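Mannan endo-1,6-alpha-mannosidase (Chaetomium thermophilum, PDB 6RY0) probably acts as a family 76 transglycosidase on alpha-1,6-mannosidic linkages, serving the transfer of GPI-anchored glycoproteins into the fungal cell wall. Local coordinates at residues 154-160 / 418-424; 223-227 / 282-286; 272-276 / 334-340; 173-177 / 248-252. All blocks are in the same frame, centred on the assembly; numbering follows the deposited sequence. Where two conformers were deposited one is given.

Interaction 1: residues 154-160 / 418-424; sequences QWLALAQ and SRGDPNA
Ser418 and Arg419 supply hydrogen-bond acceptors to the first turn of helix 155-167, which belongs to the all-helical (alpha/alpha) barrel characteristic of glycosyl hydrolase family 76. The extended tail passes over the N-terminus of the helix, where Gln154 holds the N-cap position. Ser418 OG takes the Leu156 N-H at 2.9 Å in an almost straight bond (172°); this follows from a chi1 of -170°, which swings OG opposite its own backbone N and over the helix end. The same hydroxyl donates to a water that also accepts from Trp155 N, 3.0 Å from the water oxygen, and donates to Gln154 OE1. Ala157 N, the next amide along, makes a weak bond to Arg419 O. Three successive N-H groups that a helix start cannot satisfy by itself are thus met in turn by a water, a hydroxyl and, weakly, a carbonyl.

Outside this polar seam the Arg419 guanidinium folds back and stacks over the Gln154 amide, NH2 lying 3.2 Å from CD; the two planes are tilted by 24°, close to parallel. Gln154 NE2 is meanwhile bonded to Lys152 O and Pro148 O, which fixes the amide. Further along, Gly420 slides past Gln160 OE1, where a side chain on the glycine would collide with that oxygen. Ala424 CB, at the end of a type I turn begun by Asp421, rests against Gln160 CB at 3.7 Å. Gln160 NE2 is bonded to Tyr218 OH, and its OE1 receives Asp421 N in the carbonyl plane at 2.8 Å.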
loop_
_atom_site.group_PDB
_atom_site.type_symbol
_atom_site.label_atom_id
_atom_site.label_comp_id
_atom_site.label_asym_id
_atom_site.label_seq_id
_atom_site.Cartn_x
_atom_site.Cartn_y
_atom_site.Cartn_z
ATOM N N GLN A 154 -5.468 19.200 -0.942
ATOM C CA GLN A 154 -5.161 18.650 -2.238
ATOM C C GLN A 154 -4.284 17.406 -2.108
ATOM O O GLN A 154 -3.581 17.223 -1.104
ATOM C CB GLN A 154 -4.484 19.740 -3.088
ATOM C CG GLN A 154 -5.382 20.959 -3.331
ATOM C CD GLN A 154 -6.616 20.607 -4.121
ATOM O OE1 GLN A 154 -6.528 19.997 -5.189
ATOM N NE2 GLN A 154 -7.769 20.953 -3.603
ATOM N N TRP A 155 -4.310 16.523 -3.115
ATOM C CA TRP A 155 -3.659 15.236 -2.980
ATOM C C TRP A 155 -2.156 15.333 -2.691
ATOM O O TRP A 155 -1.645 14.696 -1.772
ATOM C CB TRP A 155 -3.898 14.343 -4.207
ATOM C CG TRP A 155 -5.327 14.174 -4.583
ATOM C CD1 TRP A 155 -5.818 14.310 -5.849
ATOM C CD2 TRP A 155 -6.431 13.759 -3.750
ATOM N NE1 TRP A 155 -7.155 14.016 -5.864
ATOM C CE2 TRP A 155 -7.561 13.679 -4.594
ATOM C CE3 TRP A 155 -6.591 13.465 -2.397
ATOM C CZ2 TRP A 155 -8.816 13.352 -4.104
ATOM C CZ3 TRP A 155 -7.840 13.145 -1.910
ATOM C CH2 TRP A 155 -8.932 13.086 -2.758
ATOM N N LEU A 156 -1.428 16.119 -3.484
ATOM C CA LEU A 156 -0.008 16.245 -3.267
ATOM C C LEU A 156 0.257 16.810 -1.858
ATOM O O LEU A 156 1.129 16.323 -1.139
ATOM C CB LEU A 156 0.645 17.129 -4.329
ATOM C CG LEU A 156 2.139 17.437 -4.120
ATOM C CD1 LEU A 156 2.985 16.198 -4.172
ATOM C CD2 LEU A 156 2.615 18.441 -5.149
ATOM N N ALA A 157 -0.500 17.835 -1.472
ATOM C CA ALA A 157 -0.346 18.443 -0.159
ATOM C C ALA A 157 -0.566 17.439 0.973
ATOM O O ALA A 157 0.095 17.518 2.011
ATOM C CB ALA A 157 -1.285 19.613 -0.001
ATOM N N LEU A 158 -1.519 16.532 0.804
ATOM C CA LEU A 158 -1.757 15.508 1.818
ATOM C C LEU A 158 -0.585 14.552 1.918
ATOM O O LEU A 158 -0.150 14.192 3.028
ATOM C CB LEU A 158 -3.058 14.755 1.510
ATOM C CG LEU A 158 -4.340 15.548 1.802
ATOM C CD1 LEU A 158 -5.510 14.915 1.103
ATOM C CD2 LEU A 158 -4.575 15.670 3.310
ATOM N N ALA A 159 -0.057 14.103 0.775
ATOM C CA ALA A 159 1.136 13.260 0.794
ATOM C C ALA A 159 2.313 13.968 1.449
ATOM O O ALA A 159 3.047 13.385 2.243
ATOM C CB ALA A 159 1.470 12.830 -0.623
ATOM N N GLN A 160 2.509 15.240 1.104
ATOM C CA GLN A 160 3.561 16.032 1.712
ATOM C C GLN A 160 3.392 16.170 3.215
ATOM O O GLN A 160 4.375 16.170 3.949
ATOM C CB GLN A 160 3.595 17.446 1.104
ATOM C CG GLN A 160 4.062 17.472 -0.327
ATOM C CD GLN A 160 3.958 18.855 -0.905
ATOM O OE1 GLN A 160 2.943 19.523 -0.768
ATOM N NE2 GLN A 160 5.007 19.284 -1.578
ATOM N N SER A 418 -2.409 18.182 -9.413
ATOM C CA SER A 418 -2.563 18.467 -7.998
ATOM C C SER A 418 -1.713 19.679 -7.611
ATOM O O SER A 418 -1.019 20.276 -8.457
ATOM C CB SER A 418 -2.257 17.202 -7.185
ATOM O OG SER A 418 -2.615 17.375 -5.825
ATOM N N ARG A 419 -1.829 20.072 -6.354
ATOM C CA ARG A 419 -1.114 21.219 -5.795
ATOM C C ARG A 419 -0.573 20.812 -4.437
ATOM O O ARG A 419 -1.210 20.037 -3.696
ATOM C CB ARG A 419 -2.021 22.453 -5.667
ATOM C CG ARG A 419 -2.565 22.938 -7.010
ATOM C CD ARG A 419 -3.462 24.172 -6.853
ATOM N NE ARG A 419 -4.698 23.935 -6.110
ATOM C CZ ARG A 419 -5.811 23.412 -6.618
ATOM N NH1 ARG A 419 -5.873 23.006 -7.878
ATOM N NH2 ARG A 419 -6.866 23.273 -5.842
ATOM N N GLY A 420 0.613 21.325 -4.116
ATOM C CA GLY A 420 1.254 21.070 -2.843
ATOM C C GLY A 420 1.067 22.195 -1.842
ATOM O O GLY A 420 0.262 23.097 -2.035
ATOM N N ASP A 421 1.799 22.119 -0.754
ATOM C CA ASP A 421 1.704 23.085 0.335
ATOM C C ASP A 421 3.081 23.102 0.978
ATOM O O ASP A 421 3.490 22.097 1.549
ATOM C CB ASP A 421 0.647 22.635 1.344
ATOM C CG ASP A 421 0.537 23.510 2.583
ATOM O OD1 ASP A 421 1.318 24.453 2.758
ATOM O OD2 ASP A 421 -0.346 23.205 3.426
ATOM N N PRO A 422 3.825 24.225 0.954
ATOM C CA PRO A 422 5.166 24.247 1.569
ATOM C C PRO A 422 5.126 24.095 3.079
ATOM O O PRO A 422 6.164 23.771 3.663
ATOM C CB PRO A 422 5.712 25.614 1.190
ATOM C CG PRO A 422 4.497 26.438 1.026
ATOM C CD PRO A 422 3.468 25.524 0.395
ATOM N N ASN A 423 3.964 24.291 3.690
ATOM C CA ASN A 423 3.795 24.107 5.127
ATOM C C ASN A 423 2.970 22.875 5.454
ATOM O O ASN A 423 2.473 22.761 6.579
ATOM C CB ASN A 423 3.200 25.342 5.760
ATOM C CG ASN A 423 4.175 26.507 5.727
ATOM O OD1 ASN A 423 5.396 26.306 5.903
ATOM N ND2 ASN A 423 3.636 27.698 5.559
ATOM N N ALA A 424 2.865 21.933 4.534
ATOM C CA ALA A 424 2.197 20.674 4.846
ATOM C C ALA A 424 2.854 20.065 6.076
ATOM O O ALA A 424 4.068 19.981 6.147
ATOM C CB ALA A 424 2.355 19.740 3.670
HETATM O O HOH W 1 -5.289 17.656 -5.706
#

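Interaction 2: residues 223-227 / 282-286; sequences EKIFD and KWKDR
Trp283 drives the edge of its six-membered ring into the face of Phe226, a T-shaped pair with centroids 5.0 Å apart and planes at 71°. CH2 makes the closest touch, 3.6 Å from Phe226 CG. Elsewhere on its rim the indole points NE1 at Glu223: in the conformer given, of two deposited, NE1 meets OE2 at 2.8 Å in a nearly straight bond (174°). OE2 lies almost in the indole plane, but the carboxylate is turned steeply against it, and the N-H arrives from above the carboxylate plane. The axes of segments 223-227 and 282-286, on helices 216-231 and 281-298, are 13.5 Å apart at closest and run at 45°, so long side chains must bridge two helices of the barrel, with Met274 of helix 261-278 packed against both Glu223 and Trp283. An alanine in place of Trp283 would probably leave Glu223 OE2 without its N-H donor and open a gap over the Phe226 face. Arg286, extended from CG to NE, holds its guanidinium almost parallel to the Phe226 ring but displaced, and lays NH1 over a face of the Trp283 indole. NH1 makes a weak salt bridge with Asp227 OD1 at 3.3 Å, the two planar groups nearly upright to each other. Lys282 NZ reaches Glu223 OE1 in a similarly weak bridge, and one water accepts from Lys282 NZ and Arg286 NH2 while donating to Asp227 OD2.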
loop_
_atom_site.group_PDB
_atom_site.type_symbol
_atom_site.label_atom_id
_atom_site.label_comp_id
_atom_site.label_asym_id
_atom_site.label_seq_id
_atom_site.Cartn_x
_atom_site.Cartn_y
_atom_site.Cartn_z
ATOM N N GLU A 223 16.914 7.914 0.685
ATOM C CA GLU A 223 18.233 7.251 0.686
ATOM C C GLU A 223 18.602 6.874 2.127
ATOM O O GLU A 223 19.066 5.762 2.407
ATOM C CB GLU A 223 19.356 8.149 0.069
ATOM C CG GLU A 223 19.267 8.638 -1.450
ATOM C CD GLU A 223 20.098 7.820 -2.490
ATOM O OE1 GLU A 223 20.649 6.783 -2.055
ATOM O OE2 GLU A 223 20.163 8.193 -3.748
ATOM N N LYS A 224 18.468 7.838 3.037
ATOM C CA LYS A 224 18.864 7.631 4.420
ATOM C C LYS A 224 18.078 6.483 5.034
ATOM O O LYS A 224 18.644 5.629 5.745
ATOM C CB LYS A 224 18.637 8.938 5.198
ATOM C CG LYS A 224 19.016 8.901 6.649
ATOM C CD LYS A 224 18.753 10.270 7.280
ATOM C CE LYS A 224 19.747 10.692 8.344
ATOM N NZ LYS A 224 19.588 9.821 9.488
ATOM N N ILE A 225 16.763 6.463 4.821
ATOM C CA ILE A 225 15.946 5.427 5.451
ATOM C C ILE A 225 16.209 4.060 4.833
ATOM O O ILE A 225 16.275 3.053 5.558
ATOM C CB ILE A 225 14.458 5.791 5.364
ATOM C CG1 ILE A 225 14.160 7.045 6.128
ATOM C CG2 ILE A 225 13.564 4.614 5.731
ATOM C CD1 ILE A 225 14.252 6.860 7.623
ATOM N N PHE A 226 16.389 3.991 3.523
ATOM C CA PHE A 226 16.742 2.721 2.895
ATOM C C PHE A 226 18.064 2.199 3.442
ATOM O O PHE A 226 18.203 1.021 3.771
ATOM C CB PHE A 226 16.826 2.888 1.385
ATOM C CG PHE A 226 16.916 1.565 0.680
ATOM C CD1 PHE A 226 18.134 0.943 0.503
ATOM C CD2 PHE A 226 15.763 0.931 0.188
ATOM C CE1 PHE A 226 18.187 -0.297 -0.147
ATOM C CE2 PHE A 226 15.828 -0.281 -0.446
ATOM C CZ PHE A 226 17.026 -0.877 -0.596
ATOM N N ASP A 227 19.048 3.095 3.555
ATOM C CA ASP A 227 20.344 2.684 4.037
ATOM C C ASP A 227 20.272 2.200 5.478
ATOM O O ASP A 227 21.014 1.291 5.864
ATOM C CB ASP A 227 21.351 3.799 3.846
ATOM C CG ASP A 227 21.751 3.990 2.370
ATOM O OD1 ASP A 227 21.373 3.167 1.496
ATOM O OD2 ASP A 227 22.411 4.994 2.095
ATOM N N LYS A 282 23.336 2.224 -8.379
ATOM C CA LYS A 282 23.097 1.547 -7.110
ATOM C C LYS A 282 21.611 1.252 -6.913
ATOM O O LYS A 282 21.251 0.218 -6.347
ATOM C CB LYS A 282 23.685 2.307 -5.921
ATOM C CG LYS A 282 22.910 3.451 -5.379
ATOM C CD LYS A 282 23.667 4.129 -4.218
ATOM C CE LYS A 282 22.862 5.288 -3.651
ATOM N NZ LYS A 282 23.616 6.057 -2.679
ATOM N N TRP A 283 20.749 2.142 -7.362
ATOM C CA TRP A 283 19.323 1.910 -7.264
ATOM C C TRP A 283 18.841 0.857 -8.237
ATOM O O TRP A 283 17.928 0.105 -7.899
ATOM C CB TRP A 283 18.520 3.216 -7.382
ATOM C CG TRP A 283 18.648 4.053 -6.150
ATOM C CD1 TRP A 283 19.280 5.264 -6.023
ATOM C CD2 TRP A 283 18.131 3.748 -4.855
ATOM N NE1 TRP A 283 19.208 5.711 -4.737
ATOM C CE2 TRP A 283 18.499 4.800 -3.994
ATOM C CE3 TRP A 283 17.380 2.688 -4.344
ATOM C CZ2 TRP A 283 18.136 4.808 -2.642
ATOM C CZ3 TRP A 283 17.034 2.715 -3.011
ATOM C CH2 TRP A 283 17.431 3.744 -2.175
ATOM N N LYS A 284 19.405 0.793 -9.432
ATOM C CA LYS A 284 19.082 -0.308 -10.330
ATOM C C LYS A 284 19.435 -1.635 -9.684
ATOM O O LYS A 284 18.667 -2.592 -9.753
ATOM C CB LYS A 284 19.786 -0.179 -11.683
ATOM C CG LYS A 284 19.281 -1.228 -12.668
ATOM C CD LYS A 284 19.912 -1.117 -14.024
ATOM C CE LYS A 284 19.420 -2.204 -14.967
ATOM N NZ LYS A 284 19.805 -3.570 -14.521
ATOM N N ASP A 285 20.607 -1.703 -9.067
ATOM C CA ASP A 285 21.043 -2.927 -8.410
ATOM C C ASP A 285 20.098 -3.319 -7.300
ATOM O O ASP A 285 19.787 -4.505 -7.119
ATOM C CB ASP A 285 22.453 -2.779 -7.821
ATOM C CG ASP A 285 23.531 -2.592 -8.844
ATOM O OD1 ASP A 285 23.316 -2.910 -10.027
ATOM O OD2 ASP A 285 24.634 -2.174 -8.446
ATOM N N ARG A 286 19.630 -2.328 -6.539
ATOM C CA ARG A 286 18.700 -2.585 -5.441
ATOM C C ARG A 286 17.348 -3.071 -5.972
ATOM O O ARG A 286 16.773 -4.007 -5.424
ATOM C CB ARG A 286 18.557 -1.336 -4.562
ATOM C CG ARG A 286 19.815 -1.032 -3.777
ATOM C CD ARG A 286 19.868 0.381 -3.261
ATOM N NE ARG A 286 21.184 0.632 -2.705
ATOM C CZ ARG A 286 21.493 1.659 -1.953
ATOM N NH1 ARG A 286 20.579 2.570 -1.645
ATOM N NH2 ARG A 286 22.750 1.772 -1.517
HETATM O O HOH W 2 23.684 4.348 -0.386
#

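Interaction 3: residues 272-276 / 334-340; sequences AFMWN and VTQIAPH
Ile337 is the main bump of this contact: in the conformer given, of two deposited, its CD1 sits over one face of the Phe273 ring, 3.5 Å from the centroid, in a CH-pi contact. A chi1 of 58° puts CG1 between the backbone N and carbonyl carbon and sends CD1 into the hollow beside Ala272. The small Ala272 CB is a second knob, hemmed in by Ile337 CD1 at 3.7 Å, Val334 CG2 and Ala338 CB. Ala338 CB in turn butts against the edge of the Trp275 indole at CD1, 3.8 Å away. A leucine in place of Phe273 would probably leave Ile337 CD1 without a flat face to lie on and leave it freer to turn. Where helix 323-337 ends, Asn276 ND2 donates to Ile337 O at 3.0 Å, nearly straight and on a carbonyl lone pair, while its OD1 is held by Arg211 NE. A water accepts from Trp275 NE1 and bonds His340 ND1, whose ring keeps NE2 on Asp288. Phe273 also packs on helix 196-213, Met274 on helices 196-213 and 216-231, and helix 281-298 touches Trp275 and His340.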
loop_
_atom_site.group_PDB
_atom_site.type_symbol
_atom_site.label_atom_id
_atom_site.label_comp_id
_atom_site.label_asym_id
_atom_site.label_seq_id
_atom_site.Cartn_x
_atom_site.Cartn_y
_atom_site.Cartn_z
ATOM N N ALA A 272 12.391 1.510 -7.206
ATOM C CA ALA A 272 12.155 1.793 -8.600
ATOM C C ALA A 272 11.965 3.292 -8.832
ATOM O O ALA A 272 12.496 3.838 -9.790
ATOM C CB ALA A 272 10.947 1.006 -9.099
ATOM N N PHE A 273 11.229 3.981 -7.945
ATOM C CA PHE A 273 11.120 5.415 -8.037
ATOM C C PHE A 273 12.479 6.080 -7.877
ATOM O O PHE A 273 12.785 7.029 -8.614
ATOM C CB PHE A 273 10.084 5.975 -7.020
ATOM C CG PHE A 273 8.656 5.866 -7.505
ATOM C CD1 PHE A 273 7.908 4.712 -7.288
ATOM C CD2 PHE A 273 8.043 6.915 -8.156
ATOM C CE1 PHE A 273 6.602 4.620 -7.754
ATOM C CE2 PHE A 273 6.740 6.819 -8.632
ATOM C CZ PHE A 273 6.020 5.667 -8.423
ATOM N N MET A 274 13.303 5.595 -6.957
ATOM C CA MET A 274 14.634 6.160 -6.783
ATOM C C MET A 274 15.509 5.923 -8.008
ATOM O O MET A 274 16.279 6.808 -8.401
ATOM C CB MET A 274 15.352 5.615 -5.563
ATOM C CG MET A 274 14.723 6.016 -4.237
ATOM S SD MET A 274 14.750 7.801 -3.931
ATOM C CE MET A 274 16.491 8.025 -3.570
ATOM N N TRP A 275 15.447 4.750 -8.611
ATOM C CA TRP A 275 16.175 4.476 -9.843
ATOM C C TRP A 275 15.745 5.427 -10.949
ATOM O O TRP A 275 16.574 5.998 -11.655
ATOM C CB TRP A 275 15.959 3.020 -10.259
ATOM C CG TRP A 275 16.296 2.705 -11.668
ATOM C CD1 TRP A 275 15.438 2.171 -12.583
ATOM C CD2 TRP A 275 17.564 2.855 -12.350
ATOM N NE1 TRP A 275 16.082 1.971 -13.779
ATOM C CE2 TRP A 275 17.386 2.370 -13.661
ATOM C CE3 TRP A 275 18.829 3.347 -11.980
ATOM C CZ2 TRP A 275 18.398 2.402 -14.602
ATOM C CZ3 TRP A 275 19.840 3.363 -12.932
ATOM C CH2 TRP A 275 19.607 2.878 -14.216
ATOM N N ASN A 276 14.442 5.600 -11.112
ATOM C CA ASN A 276 13.921 6.460 -12.164
ATOM C C ASN A 276 14.366 7.904 -11.936
ATOM O O ASN A 276 14.763 8.588 -12.867
ATOM C CB ASN A 276 12.397 6.322 -12.191
ATOM C CG ASN A 276 11.769 7.114 -13.299
ATOM O OD1 ASN A 276 11.632 8.337 -13.196
ATOM N ND2 ASN A 276 11.344 6.439 -14.350
ATOM N N VAL A 334 6.122 -0.749 -11.035
ATOM C CA VAL A 334 7.551 -0.909 -11.205
ATOM C C VAL A 334 7.899 -1.124 -12.682
ATOM O O VAL A 334 8.909 -0.629 -13.157
ATOM C CB VAL A 334 8.087 -2.026 -10.308
ATOM C CG1 VAL A 334 9.506 -2.449 -10.678
ATOM C CG2 VAL A 334 8.003 -1.605 -8.847
ATOM N N THR A 335 7.066 -1.861 -13.425
ATOM C CA THR A 335 7.371 -2.103 -14.833
ATOM C C THR A 335 7.310 -0.831 -15.671
ATOM O O THR A 335 7.891 -0.794 -16.764
ATOM C CB THR A 335 6.472 -3.171 -15.467
ATOM O OG1 THR A 335 5.145 -2.688 -15.712
ATOM C CG2 THR A 335 6.489 -4.415 -14.664
ATOM N N GLN A 336 6.578 0.194 -15.208
ATOM C CA GLN A 336 6.497 1.451 -15.931
ATOM C C GLN A 336 7.687 2.359 -15.646
ATOM O O GLN A 336 8.223 2.985 -16.544
ATOM C CB GLN A 336 5.228 2.194 -15.560
ATOM C CG GLN A 336 3.959 1.470 -15.837
ATOM C CD GLN A 336 2.768 2.294 -15.420
ATOM O OE1 GLN A 336 2.680 2.698 -14.277
ATOM N NE2 GLN A 336 1.879 2.607 -16.363
ATOM N N ILE A 337 8.088 2.414 -14.378
ATOM C CA ILE A 337 9.146 3.351 -14.053
ATOM C C ILE A 337 10.518 2.746 -14.001
ATOM O O ILE A 337 11.502 3.486 -14.093
ATOM C CB ILE A 337 8.878 4.036 -12.790
ATOM C CG1 ILE A 337 8.722 3.011 -11.688
ATOM C CG2 ILE A 337 7.638 4.883 -12.922
ATOM C CD1 ILE A 337 8.629 3.602 -10.305
ATOM N N ALA A 338 10.604 1.411 -14.015
ATOM C CA ALA A 338 11.856 0.687 -14.199
ATOM C C ALA A 338 11.614 -0.318 -15.326
ATOM O O ALA A 338 11.460 -1.511 -15.103
ATOM C CB ALA A 338 12.307 0.001 -12.924
ATOM N N PRO A 339 11.527 0.166 -16.561
ATOM C CA PRO A 339 11.063 -0.705 -17.648
ATOM C C PRO A 339 11.919 -1.930 -17.919
ATOM O O PRO A 339 11.411 -2.871 -18.523
ATOM C CB PRO A 339 10.990 0.236 -18.850
ATOM C CG PRO A 339 11.784 1.393 -18.466
ATOM C CD PRO A 339 11.719 1.547 -17.002
ATOM N N HIS A 340 13.176 -1.929 -17.494
ATOM C CA HIS A 340 13.990 -3.118 -17.693
ATOM C C HIS A 340 13.458 -4.319 -16.924
ATOM O O HIS A 340 13.866 -5.444 -17.229
ATOM C CB HIS A 340 15.438 -2.843 -17.335
ATOM C CG HIS A 340 15.710 -2.837 -15.867
ATOM N ND1 HIS A 340 15.436 -1.754 -15.061
ATOM C CD2 HIS A 340 16.235 -3.787 -15.072
ATOM C CE1 HIS A 340 15.789 -2.044 -13.826
ATOM N NE2 HIS A 340 16.279 -3.269 -13.804
HETATM O O HOH W 3 14.702 0.691 -16.018
#

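Interaction 4: residues 173-177 / 248-252; sequences DGTCN and VEHNC
Both half-cystines of the Cys176-Cys252 disulfide sit in left-handed backbone conformation, phi 55° at Cys176 and 67° at Cys252, an uncommon setting for non-glycine residues. The bridge ties two surface loops next to the short two-stranded antiparallel sheet of 193-195 and 245-247. Cys176 SG and Cys252 SG are 2.1 Å apart, with a chi3 of 87°, close to the relaxed right angle. Cys252 is the buried partner, touching Val232, Tyr234 and Lys194, whereas Cys176 SG also passes 3.4 Å from Asn251 C, the carbonyl carbon. Beside the bridge, Val248 CG1 leans on the Thr175 hydroxyl, OG1 to CG1 being 3.5 Å, and a backbone pairing with Asn192 holds Val248 to the strand side. The loop of Cys176 is set by an Asx turn: Asp173 OD1 accepts Thr175 N from above the carboxylate plane and, on its syn lone pair, the Thr175 OG1 hydroxyl. Lys194 and Arg181 form salt bridges with the same carboxylate, which probably offsets its charge. A water bridges the two loops, accepting from Cys176 N and donating to Asn251 OD1, 2.8 Å from each.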
loop_
_atom_site.group_PDB
_atom_site.type_symbol
_atom_site.label_atom_id
_atom_site.label_comp_id
_atom_site.label_asym_id
_atom_site.label_seq_id
_atom_site.Cartn_x
_atom_site.Cartn_y
_atom_site.Cartn_z
ATOM N N ASP A 173 14.920 9.055 16.660
ATOM C CA ASP A 173 15.804 9.108 17.798
ATOM C C ASP A 173 17.032 8.210 17.580
ATOM O O ASP A 173 17.227 7.667 16.495
ATOM C CB ASP A 173 15.029 8.845 19.114
ATOM C CG ASP A 173 14.589 7.405 19.321
ATOM O OD1 ASP A 173 15.202 6.482 18.778
ATOM O OD2 ASP A 173 13.624 7.205 20.099
ATOM N N GLY A 174 17.893 8.106 18.587
ATOM C CA GLY A 174 19.156 7.421 18.415
ATOM C C GLY A 174 19.082 5.927 18.645
ATOM O O GLY A 174 20.068 5.237 18.381
ATOM N N THR A 175 17.951 5.404 19.101
ATOM C CA THR A 175 17.872 3.979 19.301
ATOM C C THR A 175 18.026 3.267 17.956
ATOM O O THR A 175 17.488 3.713 16.957
ATOM C CB THR A 175 16.588 3.575 20.033
ATOM O OG1 THR A 175 15.432 3.843 19.229
ATOM C CG2 THR A 175 16.472 4.312 21.364
ATOM N N CYS A 176 18.767 2.167 17.931
ATOM C CA CYS A 176 19.055 1.472 16.698
ATOM C C CYS A 176 19.699 2.362 15.641
ATOM O O CYS A 176 19.643 2.061 14.472
ATOM C CB CYS A 176 17.830 0.773 16.129
ATOM S SG CYS A 176 17.008 -0.233 17.395
ATOM N N ASN A 177 20.323 3.449 16.089
ATOM C CA ASN A 177 20.959 4.436 15.196
ATOM C C ASN A 177 19.960 5.079 14.215
ATOM O O ASN A 177 20.364 5.624 13.205
ATOM C CB ASN A 177 22.144 3.852 14.424
ATOM C CG ASN A 177 23.182 3.255 15.339
ATOM O OD1 ASN A 177 23.423 3.739 16.423
ATOM N ND2 ASN A 177 23.824 2.196 14.881
ATOM N N VAL A 248 13.652 -1.945 20.123
ATOM C CA VAL A 248 14.686 -1.040 20.604
ATOM C C VAL A 248 15.432 -1.554 21.826
ATOM O O VAL A 248 16.618 -1.295 21.968
ATOM C CB VAL A 248 14.120 0.377 20.870
ATOM C CG1 VAL A 248 13.547 0.942 19.602
ATOM C CG2 VAL A 248 13.144 0.387 21.990
ATOM N N GLU A 249 14.779 -2.291 22.716
ATOM C CA GLU A 249 15.450 -2.814 23.900
ATOM C C GLU A 249 16.588 -3.762 23.557
ATOM O O GLU A 249 17.436 -4.014 24.398
ATOM C CB GLU A 249 14.456 -3.576 24.784
ATOM C CG GLU A 249 13.340 -2.762 25.338
ATOM C CD GLU A 249 12.097 -2.732 24.475
ATOM O OE1 GLU A 249 12.166 -2.970 23.252
ATOM O OE2 GLU A 249 11.026 -2.445 25.049
ATOM N N HIS A 250 16.568 -4.330 22.351
ATOM C CA HIS A 250 17.631 -5.207 21.884
ATOM C C HIS A 250 18.468 -4.562 20.797
ATOM O O HIS A 250 19.126 -5.268 20.019
ATOM C CB HIS A 250 17.046 -6.523 21.381
ATOM C CG HIS A 250 16.286 -7.239 22.428
ATOM N ND1 HIS A 250 16.884 -7.663 23.591
ATOM C CD2 HIS A 250 14.985 -7.583 22.517
ATOM C CE1 HIS A 250 15.974 -8.243 24.351
ATOM N NE2 HIS A 250 14.816 -8.213 23.722
ATOM N N ASN A 251 18.416 -3.243 20.695
ATOM C CA ASN A 251 19.140 -2.552 19.634
ATOM C C ASN A 251 18.726 -3.063 18.261
ATOM O O ASN A 251 19.502 -3.046 17.308
ATOM C CB ASN A 251 20.661 -2.652 19.793
ATOM C CG ASN A 251 21.173 -1.931 21.003
ATOM O OD1 ASN A 251 20.697 -0.873 21.393
ATOM N ND2 ASN A 251 22.196 -2.488 21.581
ATOM N N CYS A 252 17.470 -3.499 18.175
ATOM C CA CYS A 252 16.871 -3.986 16.924
ATOM C C CYS A 252 17.489 -5.286 16.413
ATOM O O CYS A 252 17.208 -5.689 15.266
ATOM C CB CYS A 252 16.845 -2.896 15.833
ATOM S SG CYS A 252 15.797 -1.467 16.282
HETATM O O HOH W 4 20.668 1.495 19.854
#

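Interactions 2 and 3 form one continuous patch, their centres 13 Å apart: helices 261-278 and 281-298 follow each other in the chain, and Lys284 CE lies 3.5 Å from His340 NE2. Their segments alternate in sequence, so each of these consecutive helices is tied to a different partner, 281-298 to 216-231 and 261-278 to 323-337. Interaction 4 crosses interaction 2 along the chain, lying about 6 Å away between nearest atoms, and tethers loops at the surface. Interaction 1 stands apart, about 24 Å and 25 Å from the centres of 3 and 2, and its segments span all the others in sequence, bringing the C-terminal tail back onto the helical barrel. All four lie away from the calcium site.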